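Local coordinates for plasmodesmata-located protein 8 (Arabidopsis thaliana, PDB 6GRF), which is a plasmodesmata-located membrane protein with a tandem DUF26 ectodomain that probably modulates cell-to-cell trafficking, at residues Lys130-Glu133 and Phe138-Arg141; Val198-Tyr203 and Ala209-Ser214; Asp143-Asp148 and Gly162-Tyr167; Ile7-Gly12 and Leu122-Cys127. All coordinates share one frame; numbering follows the deposited sequence. Where two conformers were deposited one is given.

Along the chain the contacts close in the order interaction 4, 1, 3, 2. Interactions 1, 2 and 3 cluster in the second Gnk2-homologous region, with centres about 9 to 11 Å apart. Interactions 1 and 3 share helix 136-149, whereas 2 and 3 meet in one antiparallel sheet, where strands 207-213 and 164-170 are neighbours. Interaction 4 stands apart, about 13 Å from interaction 2 and about 22 Å from interaction 1, centre to centre. Its strand 122-127 is an outermost strand of that sheet, paired with 199-204, and it meets strand 8-13 of the first region. Three contacts thus lie inside one DUF26 unit, and the fourth joins it to the other.

Interaction 1. Residues Lys130-Glu133 and Phe138-Arg141; sequences KSVE and FFKR
V132 covers one face of the F138 ring, and this is where the contact is tight. The evidence lies in the isopropyl group: V132 CG2 comes within 3.7 Å of F138 CE2 and sits 3.8 Å from the ring centroid, only 20° off the normal, a CH-pi contact displaced slightly toward the rim. The other branch, V132 CG1, reaches back along the phenylalanine to F138 CB at 4.0 Å. CG2 is turned to the ring because V132 CG1 takes the position anti to the backbone N (chi1 -175°), which leaves CG2 beside that nitrogen. F139 approaches from the next position on the helix and presents an edge: its CZ lies 3.6 Å from V132 O, near the ring plane, and 3.9 Å from V132 CB. About 148 Å² is buried in all, roughly half of it on V132 itself.

In the fold, these residues pack the loop that leaves strand 122-127 against the first turn of helix 136-149, within the second DUF26 unit. The loop is also tied to the segment before strand 199-204 by backbone hydrogen bonds between K130 and V198 and between V132 and S196. F138 is buried further by V164 of strand 164-170 and by the ring of Y216, whose plane is inclined by about 60°.

The other side is loose. S131 and E133, flanking V132 in the chain, are exposed; E133 points away from the helix and its side chain stays 6.5 Å or more from it.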
loop_
_atom_site.group_PDB
_atom_site.type_symbol
_atom_site.label_atom_id
_atom_site.label_comp_id
_atom_site.label_asym_id
_atom_site.label_seq_id
_atom_site.Cartn_x
_atom_site.Cartn_y
_atom_site.Cartn_z
ATOM N N LYS A 130 17.993 -13.991 5.750
ATOM C CA LYS A 130 19.157 -13.726 6.615
ATOM C C LYS A 130 18.708 -13.054 7.923
ATOM O O LYS A 130 18.025 -12.016 7.915
ATOM C CB LYS A 130 20.193 -12.852 5.898
ATOM C CG LYS A 130 21.465 -13.573 5.469
ATOM C CD LYS A 130 21.271 -14.642 4.396
ATOM C CE LYS A 130 22.542 -15.420 4.131
ATOM N NZ LYS A 130 22.379 -16.411 3.041
ATOM N N SER A 131 19.108 -13.670 9.041
ATOM C CA SER A 131 18.888 -13.173 10.391
ATOM C C SER A 131 20.193 -12.605 10.957
ATOM O O SER A 131 21.272 -13.098 10.653
ATOM C CB SER A 131 18.362 -14.259 11.286
ATOM O OG SER A 131 16.989 -14.491 11.032
ATOM N N VAL A 132 20.058 -11.561 11.777
ATOM C CA VAL A 132 21.126 -11.019 12.587
ATOM C C VAL A 132 21.086 -11.752 13.934
ATOM O O VAL A 132 20.013 -11.972 14.507
ATOM C CB VAL A 132 20.997 -9.491 12.761
ATOM C CG1 VAL A 132 22.185 -8.898 13.496
ATOM C CG2 VAL A 132 20.806 -8.777 11.437
ATOM N N GLU A 133 22.268 -12.156 14.409
ATOM C CA GLU A 133 22.422 -12.786 15.694
ATOM C C GLU A 133 23.662 -12.168 16.358
ATOM O O GLU A 133 24.573 -11.699 15.664
ATOM C CB GLU A 133 22.493 -14.307 15.517
ATOM C CG GLU A 133 21.822 -15.083 16.648
ATOM C CD GLU A 133 21.799 -16.604 16.513
ATOM O OE1 GLU A 133 22.733 -17.274 17.032
ATOM O OE2 GLU A 133 20.820 -17.126 15.919
ATOM N N PHE A 138 22.431 -3.678 16.440
ATOM C CA PHE A 138 21.553 -3.715 15.288
ATOM C C PHE A 138 20.090 -3.560 15.724
ATOM O O PHE A 138 19.333 -2.812 15.113
ATOM C CB PHE A 138 21.703 -5.025 14.517
ATOM C CG PHE A 138 20.775 -5.101 13.337
ATOM C CD1 PHE A 138 21.035 -4.367 12.189
ATOM C CD2 PHE A 138 19.608 -5.851 13.398
ATOM C CE1 PHE A 138 20.170 -4.424 11.107
ATOM C CE2 PHE A 138 18.741 -5.896 12.316
ATOM C CZ PHE A 138 19.022 -5.175 11.180
ATOM N N PHE A 139 19.704 -4.284 16.778
ATOM C CA PHE A 139 18.321 -4.337 17.218
ATOM C C PHE A 139 17.928 -3.028 17.914
ATOM O O PHE A 139 16.799 -2.586 17.789
ATOM C CB PHE A 139 18.088 -5.609 18.039
ATOM C CG PHE A 139 18.096 -6.832 17.160
ATOM C CD1 PHE A 139 17.169 -6.969 16.138
ATOM C CD2 PHE A 139 19.068 -7.804 17.298
ATOM C CE1 PHE A 139 17.193 -8.069 15.296
ATOM C CE2 PHE A 139 19.097 -8.902 16.452
ATOM C CZ PHE A 139 18.158 -9.035 15.456
ATOM N N LYS A 140 18.865 -2.396 18.618
ATOM C CA LYS A 140 18.585 -1.127 19.242
ATOM C C LYS A 140 18.377 -0.055 18.157
ATOM O O LYS A 140 17.516 0.814 18.294
ATOM C CB LYS A 140 19.699 -0.730 20.216
ATOM C CG LYS A 140 19.357 0.493 21.058
ATOM C CD LYS A 140 20.355 0.821 22.163
ATOM C CE LYS A 140 19.732 1.540 23.351
ATOM N NZ LYS A 140 18.747 2.578 22.943
ATOM N N ARG A 141 19.172 -0.117 17.085
ATOM C CA ARG A 141 19.078 0.853 15.998
ATOM C C ARG A 141 17.766 0.624 15.235
ATOM O O ARG A 141 17.116 1.564 14.823
ATOM C CB ARG A 141 20.270 0.751 15.045
ATOM C CG ARG A 141 21.631 0.954 15.699
ATOM C CD ARG A 141 22.080 2.395 15.744
ATOM N NE ARG A 141 23.461 2.572 16.199
ATOM C CZ ARG A 141 23.983 3.753 16.506
ATOM N NH1 ARG A 141 23.299 4.853 16.244
ATOM N NH2 ARG A 141 25.167 3.832 17.083
#

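Interaction 2. Residues Val198-Tyr203 and Ala209-Ser214; sequences VAAEVY and ARYWGS
R210 runs beside E201, both side chains pointing the same way from a non-hydrogen-bonded pair. R210 CB lies 3.8 Å from A200 O, and R210 CG packs on E201 CB at 3.7 Å. R210 CD then meets two oxygens, E201 OE1 at 3.3 Å and Y203 OH at 3.7 Å. A bend at chi3 (-82°) turns the chain at this point. The tip makes no salt bridge with E201: R210 NE stays 4.4 Å from E201 OE1, and guanidinium and carboxylate planes stand 72° apart. E201 OE1 instead accepts a bond from Y203 OH, which comes from above the carboxylate plane.

The backbones form an antiparallel beta hairpin, strands 199-204 and 207-213, at the middle of the second DUF26 sheet. A200 with Y211 and V202 with A209 are its hydrogen-bonded pairs; V202 N to A209 O is nearly straight, at 2.9 Å and 176°. A200, V202 and A209 face helix 176-193, all three touching L190. On that face the Y211 ring folds back over the partner strand, with A200 N centred 3.9 Å above its plane, while Y211 OH bonds to A197 O and R142 NH2.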
loop_
_atom_site.group_PDB
_atom_site.type_symbol
_atom_site.label_atom_id
_atom_site.label_comp_id
_atom_site.label_asym_id
_atom_site.label_seq_id
_atom_site.Cartn_x
_atom_site.Cartn_y
_atom_site.Cartn_z
ATOM N N VAL A 198 17.284 -9.194 9.045
ATOM C CA VAL A 198 18.131 -8.043 8.704
ATOM C C VAL A 198 17.304 -6.998 7.949
ATOM O O VAL A 198 17.680 -5.823 7.888
ATOM C CB VAL A 198 19.373 -8.464 7.890
ATOM C CG1 VAL A 198 19.051 -8.788 6.441
ATOM C CG2 VAL A 198 20.460 -7.408 7.960
ATOM N N ALA A 199 16.203 -7.462 7.348
ATOM C CA ALA A 199 15.331 -6.666 6.534
ATOM C C ALA A 199 13.944 -7.308 6.537
ATOM O O ALA A 199 13.828 -8.513 6.455
ATOM C CB ALA A 199 15.887 -6.562 5.135
ATOM N N ALA A 200 12.906 -6.483 6.641
ATOM C CA ALA A 200 11.540 -6.971 6.557
ATOM C C ALA A 200 10.600 -5.863 6.079
ATOM O O ALA A 200 10.939 -4.701 6.139
ATOM C CB ALA A 200 11.112 -7.495 7.897
ATOM N N GLU A 201 9.408 -6.263 5.623
ATOM C CA GLU A 201 8.363 -5.340 5.180
ATOM C C GLU A 201 7.004 -5.873 5.647
ATOM O O GLU A 201 6.764 -7.061 5.616
ATOM C CB GLU A 201 8.437 -5.107 3.667
ATOM C CG GLU A 201 8.594 -6.358 2.807
ATOM C CD GLU A 201 8.705 -6.098 1.299
ATOM O OE1 GLU A 201 8.933 -4.916 0.912
ATOM O OE2 GLU A 201 8.557 -7.067 0.492
ATOM N N VAL A 202 6.153 -4.966 6.133
ATOM C CA VAL A 202 4.778 -5.269 6.472
ATOM C C VAL A 202 3.846 -4.266 5.782
ATOM O O VAL A 202 4.016 -3.038 5.892
ATOM C CB VAL A 202 4.567 -5.269 7.993
ATOM C CG1 VAL A 202 3.101 -5.122 8.362
ATOM C CG2 VAL A 202 5.156 -6.522 8.611
ATOM N N TYR A 203 2.842 -4.811 5.085
ATOM C CA TYR A 203 1.846 -4.027 4.383
ATOM C C TYR A 203 0.476 -4.317 4.996
ATOM O O TYR A 203 0.030 -5.455 4.988
ATOM C CB TYR A 203 1.841 -4.364 2.896
ATOM C CG TYR A 203 3.114 -4.010 2.177
ATOM C CD1 TYR A 203 3.234 -2.815 1.495
ATOM C CD2 TYR A 203 4.194 -4.872 2.173
ATOM C CE1 TYR A 203 4.402 -2.478 0.835
ATOM C CE2 TYR A 203 5.370 -4.550 1.524
ATOM C CZ TYR A 203 5.475 -3.345 0.861
ATOM O OH TYR A 203 6.622 -3.024 0.211
ATOM N N ALA A 209 5.329 -0.309 6.191
ATOM C CA ALA A 209 6.591 0.021 6.800
ATOM C C ALA A 209 7.593 -1.088 6.473
ATOM O O ALA A 209 7.226 -2.265 6.453
ATOM C CB ALA A 209 6.407 0.187 8.282
ATOM N N ARG A 210 8.833 -0.670 6.186
ATOM C CA ARG A 210 9.944 -1.527 5.787
ATOM C C ARG A 210 11.179 -1.074 6.565
ATOM O O ARG A 210 11.334 0.089 6.825
ATOM C CB ARG A 210 10.351 -1.383 4.311
ATOM C CG ARG A 210 9.246 -1.558 3.285
ATOM C CD ARG A 210 9.747 -1.911 1.888
ATOM N NE ARG A 210 10.187 -0.748 1.132
ATOM C CZ ARG A 210 11.421 -0.253 1.167
ATOM N NH1 ARG A 210 12.350 -0.876 1.876
ATOM N NH2 ARG A 210 11.715 0.857 0.503
ATOM N N TYR A 211 12.067 -2.008 6.877
ATOM C CA TYR A 211 13.424 -1.648 7.317
ATOM C C TYR A 211 14.406 -2.631 6.674
ATOM O O TYR A 211 14.029 -3.738 6.301
ATOM C CB TYR A 211 13.549 -1.637 8.845
ATOM C CG TYR A 211 13.613 -3.020 9.434
ATOM C CD1 TYR A 211 14.807 -3.721 9.483
ATOM C CD2 TYR A 211 12.464 -3.667 9.852
ATOM C CE1 TYR A 211 14.860 -5.019 9.959
ATOM C CE2 TYR A 211 12.503 -4.955 10.355
ATOM C CZ TYR A 211 13.706 -5.632 10.408
ATOM O OH TYR A 211 13.746 -6.903 10.893
ATOM N N TRP A 212 15.665 -2.194 6.564
ATOM C CA TRP A 212 16.742 -2.994 6.002
ATOM C C TRP A 212 18.097 -2.510 6.558
ATOM O O TRP A 212 18.241 -1.366 6.998
ATOM C CB TRP A 212 16.659 -2.959 4.468
ATOM C CG TRP A 212 16.891 -1.602 3.889
ATOM C CD1 TRP A 212 18.079 -1.118 3.432
ATOM C CD2 TRP A 212 15.943 -0.531 3.732
ATOM N NE1 TRP A 212 17.936 0.168 2.993
ATOM C CE2 TRP A 212 16.633 0.553 3.151
ATOM C CE3 TRP A 212 14.577 -0.380 4.004
ATOM C CZ2 TRP A 212 16.020 1.769 2.856
ATOM C CZ3 TRP A 212 13.969 0.825 3.717
ATOM C CH2 TRP A 212 14.681 1.885 3.149
ATOM N N GLY A 213 19.077 -3.416 6.586
ATOM C CA GLY A 213 20.477 -3.083 6.868
ATOM C C GLY A 213 21.173 -2.580 5.613
ATOM O O GLY A 213 20.880 -3.051 4.510
ATOM N N SER A 214 22.089 -1.616 5.783
ATOM C CA SER A 214 22.836 -0.978 4.678
ATOM C C SER A 214 24.038 -1.842 4.261
ATOM O O SER A 214 23.968 -2.545 3.232
ATOM C CB SER A 214 23.262 0.422 5.043
ATOM O OG SER A 214 22.133 1.259 5.223
#

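Interaction 3. Residues Asp143-Asp148 and Gly162-Tyr167; sequences DDVLSD and GLVEGY
V145 points from helix 136-149 toward strand 164-167 and straddles two of its residues with its two methyls. V145 CG1, lying roughly anti to the backbone N (chi1 159°), is directed at the strand backbone around G166, with G166 CA and G166 N each 3.8 Å away. Because G166 carries no side chain, the methyl can settle directly on the main chain, and the backbones come close there: the V145 and G166 CA atoms are 6.2 Å apart. V145 CG2 is turned toward the start of the strand, where it approaches V164 O at 3.5 Å and V164 CG1 at 4.0 Å.

The V164 side chain also points at the helix and is set at a slant to that of V145, so that single methyls meet. Its second branch, V164 CG2, belongs to a different neighbourhood, packing on F138 and R141 one to two turns earlier in the same helix. E165, alternating with these residues, leaves the strand on the opposite face, where it touches W212. Next to V145, L146 is turned to the other helix, meeting V187 and L190 of 176-193.

Van der Waals contacts, of methyls on the strand backbone and on V164, hold the two segments over a modest 129 Å². The helix and strand axes pass 8.2 Å apart and run nearly along each other, at 19°, here brought close at G166. A helix laid lengthwise on one face of a five-stranded antiparallel sheet is the alpha/beta layering of the DUF26 (Gnk2-homologous) fold.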
loop_
_atom_site.group_PDB
_atom_site.type_symbol
_atom_site.label_atom_id
_atom_site.label_comp_id
_atom_site.label_asym_id
_atom_site.label_seq_id
_atom_site.Cartn_x
_atom_site.Cartn_y
_atom_site.Cartn_z
ATOM N N ASP A 143 15.001 -0.577 16.565
ATOM C CA ASP A 143 14.017 -0.007 17.470
ATOM C C ASP A 143 13.932 1.514 17.294
ATOM O O ASP A 143 12.832 2.044 17.199
ATOM C CB ASP A 143 14.288 -0.367 18.929
ATOM C CG ASP A 143 13.726 -1.724 19.322
ATOM O OD1 ASP A 143 13.044 -2.347 18.468
ATOM O OD2 ASP A 143 13.985 -2.160 20.472
ATOM N N ASP A 144 15.074 2.210 17.250
ATOM C CA ASP A 144 15.059 3.671 17.076
ATOM C C ASP A 144 14.425 4.049 15.723
ATOM O O ASP A 144 13.676 5.010 15.633
ATOM C CB ASP A 144 16.455 4.288 17.173
ATOM C CG ASP A 144 17.150 4.062 18.504
ATOM O OD1 ASP A 144 16.463 4.000 19.538
ATOM O OD2 ASP A 144 18.385 3.967 18.491
ATOM N N VAL A 145 14.748 3.301 14.670
ATOM C CA VAL A 145 14.244 3.580 13.330
ATOM C C VAL A 145 12.718 3.381 13.296
ATOM O O VAL A 145 11.999 4.253 12.821
ATOM C CB VAL A 145 14.976 2.715 12.289
ATOM C CG1 VAL A 145 14.196 2.555 10.999
ATOM C CG2 VAL A 145 16.354 3.277 12.007
ATOM N N LEU A 146 12.248 2.247 13.824
ATOM C CA LEU A 146 10.832 1.883 13.803
ATOM C C LEU A 146 10.034 2.853 14.674
ATOM O O LEU A 146 8.904 3.192 14.341
ATOM C CB LEU A 146 10.658 0.437 14.278
ATOM C CG LEU A 146 11.150 -0.640 13.314
ATOM C CD1 LEU A 146 10.822 -2.017 13.850
ATOM C CD2 LEU A 146 10.559 -0.464 11.925
ATOM N N SER A 147 10.642 3.321 15.766
ATOM C CA SER A 147 9.993 4.281 16.634
ATOM C C SER A 147 9.781 5.619 15.903
ATOM O O SER A 147 8.758 6.292 16.084
ATOM C CB SER A 147 10.762 4.470 17.901
ATOM O OG SER A 147 10.254 5.596 18.592
ATOM N N ASP A 148 10.759 6.014 15.089
ATOM C CA ASP A 148 10.687 7.248 14.333
ATOM C C ASP A 148 9.625 7.132 13.218
ATOM O O ASP A 148 8.881 8.075 13.001
ATOM C CB ASP A 148 12.060 7.607 13.772
ATOM C CG ASP A 148 12.099 8.947 13.064
ATOM O OD1 ASP A 148 11.338 9.854 13.457
ATOM O OD2 ASP A 148 12.860 9.058 12.102
ATOM N N GLY A 162 22.633 4.455 12.333
ATOM C CA GLY A 162 23.739 3.607 11.958
ATOM C C GLY A 162 23.521 3.029 10.568
ATOM O O GLY A 162 23.192 3.765 9.612
ATOM N N LEU A 163 23.642 1.704 10.456
ATOM C CA LEU A 163 23.471 1.038 9.181
ATOM C C LEU A 163 22.026 0.534 9.015
ATOM O O LEU A 163 21.752 -0.220 8.095
ATOM C CB LEU A 163 24.486 -0.108 9.087
ATOM C CG LEU A 163 25.960 0.305 9.025
ATOM C CD1 LEU A 163 26.848 -0.899 8.739
ATOM C CD2 LEU A 163 26.178 1.388 7.973
ATOM N N VAL A 164 21.101 0.958 9.880
ATOM C CA VAL A 164 19.705 0.565 9.752
ATOM C C VAL A 164 18.901 1.715 9.139
ATOM O O VAL A 164 18.942 2.827 9.650
ATOM C CB VAL A 164 19.103 0.144 11.102
ATOM C CG1 VAL A 164 17.665 -0.331 10.936
ATOM C CG2 VAL A 164 19.955 -0.916 11.792
ATOM N N GLU A 165 18.154 1.393 8.068
ATOM C CA GLU A 165 17.311 2.328 7.322
ATOM C C GLU A 165 15.875 1.798 7.333
ATOM O O GLU A 165 15.666 0.587 7.365
ATOM C CB GLU A 165 17.747 2.465 5.859
ATOM C CG GLU A 165 18.654 3.654 5.566
ATOM C CD GLU A 165 18.283 4.438 4.312
ATOM O OE1 GLU A 165 17.145 4.945 4.247
ATOM O OE2 GLU A 165 19.131 4.543 3.400
ATOM N N GLY A 166 14.911 2.721 7.286
ATOM C CA GLY A 166 13.494 2.405 7.286
ATOM C C GLY A 166 12.692 3.354 6.411
ATOM O O GLY A 166 13.114 4.452 6.131
ATOM N N TYR A 167 11.511 2.890 5.990
ATOM C CA TYR A 167 10.572 3.659 5.191
ATOM C C TYR A 167 9.161 3.247 5.619
ATOM O O TYR A 167 8.884 2.050 5.811
ATOM C CB TYR A 167 10.799 3.434 3.695
ATOM C CG TYR A 167 9.931 4.288 2.813
ATOM C CD1 TYR A 167 8.616 3.935 2.543
ATOM C CD2 TYR A 167 10.405 5.479 2.289
ATOM C CE1 TYR A 167 7.799 4.737 1.764
ATOM C CE2 TYR A 167 9.599 6.292 1.505
ATOM C CZ TYR A 167 8.297 5.911 1.234
ATOM O OH TYR A 167 7.496 6.694 0.460
#

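Interaction 4. Residues Ile7-Gly12 and Leu122-Cys127; sequences IFIYGG and LRYKKC
Y10 and Y124 form the aromatic core of the contact. Their ring planes are 21° from parallel but slid apart, with centroids 5.7 Å from each other, so overlap is slight and this is no true stack. Each tyrosine instead places its CB over the other's face in a reciprocal pair of CH-pi contacts: Y124 CB is 3.9 Å from the Y10 centroid, and Y10 CB is 4.1 Å from the Y124 centroid. The two side chains slide past each other in opposite directions and differ in first torsion: Y124 CG is anti to the main-chain nitrogen (chi1 177°), while Y10 CG lies between N and the carbonyl carbon.

Aliphatic groups pack on the two tyrosines: I9 CG2 on Y124 CE2 at 3.9 Å, the side chains crossing at about a right angle, and R123 CB on Y10 OH at 3.5 Å.

The polar link is made by water. One water at the in-plane edge of the Y10 ring lies 2.9 Å from Y10 OH and accepts from R123 NE at 3.1 Å, thereby joining the two segments where they share no direct hydrogen bond.

Both adjacent pairs of contacting residues lie at classic beta bulges, I9 and Y10 opposite Q101, R123 and Y124 opposite Y203, consistent with neighbours in sequence both reaching across. The strand axes are 7.9 Å apart at 150°, too distant for backbone pairing. Two bulged edge strands, each first in an antiparallel sheet of order 1-4-5-3-2, thus pack through side chains to make part of the interface between the tandem DUF26 units.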
loop_
_atom_site.group_PDB
_atom_site.type_symbol
_atom_site.label_atom_id
_atom_site.label_comp_id
_atom_site.label_asym_id
_atom_site.label_seq_id
_atom_site.Cartn_x
_atom_site.Cartn_y
_atom_site.Cartn_z
ATOM N N ILE A 7 8.357 -2.881 -9.955
ATOM C CA ILE A 7 8.379 -4.321 -9.602
ATOM C C ILE A 7 7.191 -4.679 -8.686
ATOM O O ILE A 7 6.725 -3.874 -7.877
ATOM C CB ILE A 7 9.734 -4.745 -8.994
ATOM C CG1 ILE A 7 9.996 -4.111 -7.625
ATOM C CG2 ILE A 7 10.874 -4.475 -9.965
ATOM C CD1 ILE A 7 9.796 -5.058 -6.459
ATOM N N PHE A 8 6.736 -5.929 -8.829
ATOM C CA PHE A 8 5.541 -6.471 -8.203
ATOM C C PHE A 8 5.830 -6.840 -6.744
ATOM O O PHE A 8 6.740 -7.595 -6.489
ATOM C CB PHE A 8 5.078 -7.711 -8.971
ATOM C CG PHE A 8 3.860 -8.387 -8.405
ATOM C CD1 PHE A 8 2.590 -7.915 -8.688
ATOM C CD2 PHE A 8 3.981 -9.494 -7.584
ATOM C CE1 PHE A 8 1.466 -8.531 -8.156
ATOM C CE2 PHE A 8 2.855 -10.109 -7.053
ATOM C CZ PHE A 8 1.599 -9.625 -7.336
ATOM N N ILE A 9 5.022 -6.327 -5.803
ATOM C CA ILE A 9 5.155 -6.683 -4.391
ATOM C C ILE A 9 4.069 -7.696 -4.019
ATOM O O ILE A 9 4.389 -8.811 -3.625
ATOM C CB ILE A 9 5.151 -5.435 -3.491
ATOM C CG1 ILE A 9 6.320 -4.522 -3.863
ATOM C CG2 ILE A 9 5.182 -5.827 -2.018
ATOM C CD1 ILE A 9 6.449 -3.297 -3.010
ATOM N N TYR A 10 2.794 -7.315 -4.148
ATOM C CA TYR A 10 1.703 -8.227 -3.845
ATOM C C TYR A 10 0.416 -7.752 -4.531
ATOM O O TYR A 10 0.255 -6.579 -4.852
ATOM C CB TYR A 10 1.491 -8.369 -2.332
ATOM C CG TYR A 10 0.662 -7.288 -1.685
ATOM C CD1 TYR A 10 -0.722 -7.382 -1.614
ATOM C CD2 TYR A 10 1.259 -6.168 -1.128
ATOM C CE1 TYR A 10 -1.487 -6.387 -1.023
ATOM C CE2 TYR A 10 0.507 -5.164 -0.532
ATOM C CZ TYR A 10 -0.871 -5.273 -0.482
ATOM O OH TYR A 10 -1.605 -4.284 0.097
ATOM N N GLY A 11 -0.492 -8.705 -4.730
ATOM C CA GLY A 11 -1.823 -8.455 -5.251
ATOM C C GLY A 11 -2.831 -9.399 -4.618
ATOM O O GLY A 11 -2.475 -10.495 -4.158
ATOM N N GLY A 12 -4.093 -8.963 -4.575
ATOM C CA GLY A 12 -5.192 -9.776 -4.061
ATOM C C GLY A 12 -6.491 -9.373 -4.726
ATOM O O GLY A 12 -6.681 -8.201 -5.042
ATOM N N LEU A 122 -3.499 -7.328 8.161
ATOM C CA LEU A 122 -2.282 -7.665 7.463
ATOM C C LEU A 122 -2.601 -8.070 6.020
ATOM O O LEU A 122 -3.355 -8.992 5.788
ATOM C CB LEU A 122 -1.598 -8.814 8.211
ATOM C CG LEU A 122 -0.349 -9.380 7.535
ATOM C CD1 LEU A 122 0.668 -8.276 7.287
ATOM C CD2 LEU A 122 0.251 -10.504 8.372
ATOM N N ARG A 123 -1.973 -7.394 5.062
ATOM C CA ARG A 123 -2.159 -7.696 3.647
ATOM C C ARG A 123 -1.000 -8.547 3.128
ATOM O O ARG A 123 -1.229 -9.489 2.390
ATOM C CB ARG A 123 -2.290 -6.402 2.839
ATOM C CG ARG A 123 -3.626 -5.705 3.044
ATOM C CD ARG A 123 -4.793 -6.631 2.753
ATOM N NE ARG A 123 -5.927 -5.899 2.216
ATOM C CZ ARG A 123 -7.075 -5.681 2.852
ATOM N NH1 ARG A 123 -7.297 -6.199 4.047
ATOM N NH2 ARG A 123 -8.001 -4.939 2.280
ATOM N N TYR A 124 0.231 -8.203 3.519
ATOM C CA TYR A 124 1.412 -8.892 3.036
ATOM C C TYR A 124 2.602 -8.570 3.956
ATOM O O TYR A 124 2.722 -7.472 4.482
ATOM C CB TYR A 124 1.697 -8.519 1.574
ATOM C CG TYR A 124 2.945 -9.138 0.995
ATOM C CD1 TYR A 124 2.994 -10.489 0.683
ATOM C CD2 TYR A 124 4.088 -8.384 0.773
ATOM C CE1 TYR A 124 4.135 -11.075 0.158
ATOM C CE2 TYR A 124 5.241 -8.955 0.249
ATOM C CZ TYR A 124 5.262 -10.304 -0.059
ATOM O OH TYR A 124 6.394 -10.884 -0.557
ATOM N N LYS A 125 3.474 -9.562 4.144
ATOM C CA LYS A 125 4.704 -9.382 4.885
ATOM C C LYS A 125 5.780 -10.287 4.288
ATOM O O LYS A 125 5.484 -11.350 3.751
ATOM C CB LYS A 125 4.512 -9.707 6.369
ATOM C CG LYS A 125 4.216 -11.167 6.680
ATOM C CD LYS A 125 5.242 -11.783 7.586
ATOM C CE LYS A 125 5.070 -13.280 7.719
ATOM N NZ LYS A 125 6.102 -14.015 6.950
ATOM N N LYS A 126 7.026 -9.826 4.380
ATOM C CA LYS A 126 8.178 -10.592 3.984
ATOM C C LYS A 126 9.313 -10.271 4.958
ATOM O O LYS A 126 9.634 -9.102 5.140
ATOM C CB LYS A 126 8.553 -10.236 2.545
ATOM C CG LYS A 126 9.542 -11.181 1.879
ATOM C CD LYS A 126 10.054 -10.631 0.559
ATOM C CE LYS A 126 10.223 -11.680 -0.518
ATOM N NZ LYS A 126 11.388 -12.547 -0.232
ATOM N N CYS A 127 9.838 -11.310 5.617
ATOM C CA CYS A 127 11.068 -11.239 6.391
ATOM C C CYS A 127 12.206 -11.783 5.525
ATOM O O CYS A 127 12.053 -12.808 4.872
ATOM C CB CYS A 127 11.030 -12.067 7.675
ATOM S SG CYS A 127 9.472 -12.030 8.608
HETATM O O HOH W 1 -4.476 -4.474 -0.073
#